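Local coordinates for protein carbohydrate binding module (Uncultured bacterium, PDB 2W3J) that probably binds uronic acid sugars as a calcium-containing family 35 carbohydrate-binding module, at residues 41-46 with 122-127. Residues are numbered along the deposited sequence; the frame is centred on the assembly and turned at random.
Sequences IVWSLS and DSIRVT. With CA (calcium ion), chain C.
The indole of Trp43 lies between Ile41 of its own strand and Ile124 of the strand in the facing sheet. From strand 40-47, Ile41 puts its CG2 methyl against one face of the ring, offset toward the rim. Trp43 itself, with CG anti to its carbonyl carbon (chi1 -64°), presents the opposite face to residues 122-127. There CG2 of Ile124 sits over the five-membered ring, 3.6 Å from its centroid and 16° off the normal, a CH-pi contact whose shortest approach is 3.4 Å from that methyl to Trp43 CE2. With CG1 anti to the backbone N (chi1 -172°), Ile124 holds CG2 between its backbone N and carbonyl carbon, over the indole. With an alanine in place of Trp43, the methyls of Ile41 and Ile124 would probably lose the flat surface between them, opening a gap in the core. Two residues on, in one of its two conformers Leu45 meets Val126 tip to tip, Leu45 CD2 lying 3.8 Å from Val126 CG2, so this pair is less certain than the first; Phe4 of strand 2-5 touches both Leu45 and Ile124. The pairs thus join the two sheets of a beta-sandwich, the fold of this family. At the start of 122-127, Asp122 binds calcium through O and OD1, alongside Glu5, Glu6, Thr26 and Gly29. No hydrogen bond links the segments; these buried contacts are apolar, so cohesion here probably comes from hydrophobic burial and close van der Waals fit.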
loop_
_atom_site.group_PDB
_atom_site.type_symbol
_atom_site.label_atom_id
_atom_site.label_comp_id
_atom_site.label_asym_id
_atom_site.label_seq_id
_atom_site.Cartn_x
_atom_site.Cartn_y
_atom_site.Cartn_z
ATOM N N ILE A 41 -3.576 4.818 3.621
ATOM C CA ILE A 41 -3.848 3.440 3.998
ATOM C C ILE A 41 -2.766 3.095 5.020
ATOM O O ILE A 41 -1.611 3.543 4.875
ATOM C CB ILE A 41 -3.684 2.517 2.812
ATOM C CG1 ILE A 41 -4.713 2.850 1.745
ATOM C CG2 ILE A 41 -3.870 1.058 3.292
ATOM C CD1 ILE A 41 -4.442 2.081 0.391
ATOM N N VAL A 42 -3.145 2.336 6.049
ATOM C CA VAL A 42 -2.211 1.951 7.118
ATOM C C VAL A 42 -2.239 0.447 7.308
ATOM O O VAL A 42 -3.317 -0.160 7.379
ATOM C CB VAL A 42 -2.621 2.608 8.456
ATOM C CG1 VAL A 42 -1.679 2.173 9.586
ATOM C CG2 VAL A 42 -2.603 4.154 8.307
ATOM N N TRP A 43 -1.046 -0.137 7.429
ATOM C CA TRP A 43 -0.871 -1.564 7.692
ATOM C C TRP A 43 0.006 -1.750 8.936
ATOM O O TRP A 43 0.713 -0.808 9.356
ATOM C CB TRP A 43 -0.128 -2.217 6.544
ATOM C CG TRP A 43 -0.849 -2.214 5.187
ATOM C CD1 TRP A 43 -1.746 -3.151 4.731
ATOM C CD2 TRP A 43 -0.670 -1.268 4.132
ATOM N NE1 TRP A 43 -2.115 -2.841 3.424
ATOM C CE2 TRP A 43 -1.467 -1.696 3.040
ATOM C CE3 TRP A 43 0.123 -0.120 3.983
ATOM C CZ2 TRP A 43 -1.513 -1.007 1.834
ATOM C CZ3 TRP A 43 0.072 0.574 2.769
ATOM C CH2 TRP A 43 -0.752 0.129 1.715
ATOM N N SER A 44 -0.041 -2.956 9.511
ATOM C CA SER A 44 0.799 -3.275 10.694
ATOM C C SER A 44 1.404 -4.654 10.456
ATOM O O SER A 44 0.684 -5.599 10.112
ATOM C CB SER A 44 -0.067 -3.317 11.954
ATOM O OG SER A 44 0.701 -3.598 13.148
ATOM N N LEU A 45 2.720 -4.766 10.624
ATOM C CA LEU A 45 3.405 -6.035 10.417
ATOM C C LEU A 45 4.443 -6.283 11.489
ATOM O O LEU A 45 4.880 -5.354 12.167
ATOM C CB LEU A 45 4.091 -6.079 9.044
ATOM C CG LEU A 45 5.350 -5.281 8.689
ATOM C CD1 LEU A 45 6.615 -5.762 9.411
ATOM C CD2 LEU A 45 5.570 -5.339 7.189
ATOM N N SER A 46 4.857 -7.536 11.608
ATOM C CA SER A 46 5.968 -7.886 12.492
ATOM C C SER A 46 7.106 -8.413 11.656
ATOM O O SER A 46 6.880 -9.151 10.690
ATOM C CB SER A 46 5.548 -8.968 13.487
ATOM O OG SER A 46 4.501 -8.510 14.311
ATOM N N ASP A 122 -4.442 -2.563 -4.435
ATOM C CA ASP A 122 -4.908 -3.960 -4.334
ATOM C C ASP A 122 -4.292 -4.638 -3.102
ATOM O O ASP A 122 -4.963 -5.347 -2.350
ATOM C CB ASP A 122 -4.486 -4.709 -5.597
ATOM C CG ASP A 122 -4.895 -6.157 -5.564
ATOM O OD1 ASP A 122 -6.000 -6.437 -5.020
ATOM O OD2 ASP A 122 -4.122 -6.974 -6.097
ATOM N N SER A 123 -3.000 -4.435 -2.923
ATOM C CA SER A 123 -2.292 -5.148 -1.860
ATOM C C SER A 123 -0.899 -4.570 -1.700
ATOM O O SER A 123 -0.386 -3.851 -2.570
ATOM C CB SER A 123 -2.145 -6.630 -2.268
ATOM O OG SER A 123 -1.413 -6.748 -3.514
ATOM N N ILE A 124 -0.278 -4.904 -0.580
ATOM C CA ILE A 124 1.153 -4.704 -0.432
ATOM C C ILE A 124 1.778 -6.052 -0.021
ATOM O O ILE A 124 1.212 -6.767 0.793
ATOM C CB ILE A 124 1.527 -3.540 0.530
ATOM C CG1 ILE A 124 3.029 -3.281 0.463
ATOM C CG2 ILE A 124 1.087 -3.746 1.997
ATOM C CD1 ILE A 124 3.407 -2.054 1.269
ATOM N N ARG A 125 2.888 -6.387 -0.674
ATOM C CA ARG A 125 3.601 -7.646 -0.431
ATOM C C ARG A 125 4.972 -7.293 0.129
ATOM O O ARG A 125 5.721 -6.556 -0.507
ATOM C CB ARG A 125 3.778 -8.392 -1.755
ATOM C CG ARG A 125 4.409 -9.802 -1.639
ATOM C CD ARG A 125 4.748 -10.343 -3.008
ATOM N NE ARG A 125 3.590 -10.439 -3.891
ATOM C CZ ARG A 125 2.794 -11.501 -3.951
ATOM N NH1 ARG A 125 3.020 -12.546 -3.163
ATOM N NH2 ARG A 125 1.764 -11.516 -4.787
ATOM N N VAL A 126 5.295 -7.804 1.316
ATOM C CA VAL A 126 6.627 -7.567 1.868
ATOM C C VAL A 126 7.431 -8.878 1.768
ATOM O O VAL A 126 7.024 -9.901 2.337
ATOM C CB VAL A 126 6.526 -7.085 3.325
ATOM C CG1 VAL A 126 7.944 -6.853 3.956
ATOM C CG2 VAL A 126 5.652 -5.797 3.381
ATOM N N THR A 127 8.534 -8.838 1.037
ATOM C CA THR A 127 9.335 -10.052 0.851
ATOM C C THR A 127 10.419 -10.203 1.905
ATOM O O THR A 127 10.890 -9.226 2.488
ATOM C CB THR A 127 9.952 -10.139 -0.551
ATOM O OG1 THR A 127 10.758 -8.982 -0.804
ATOM C CG2 THR A 127 8.865 -10.248 -1.586
HETATM CA CA CA C . -6.855 -6.775 -2.825
#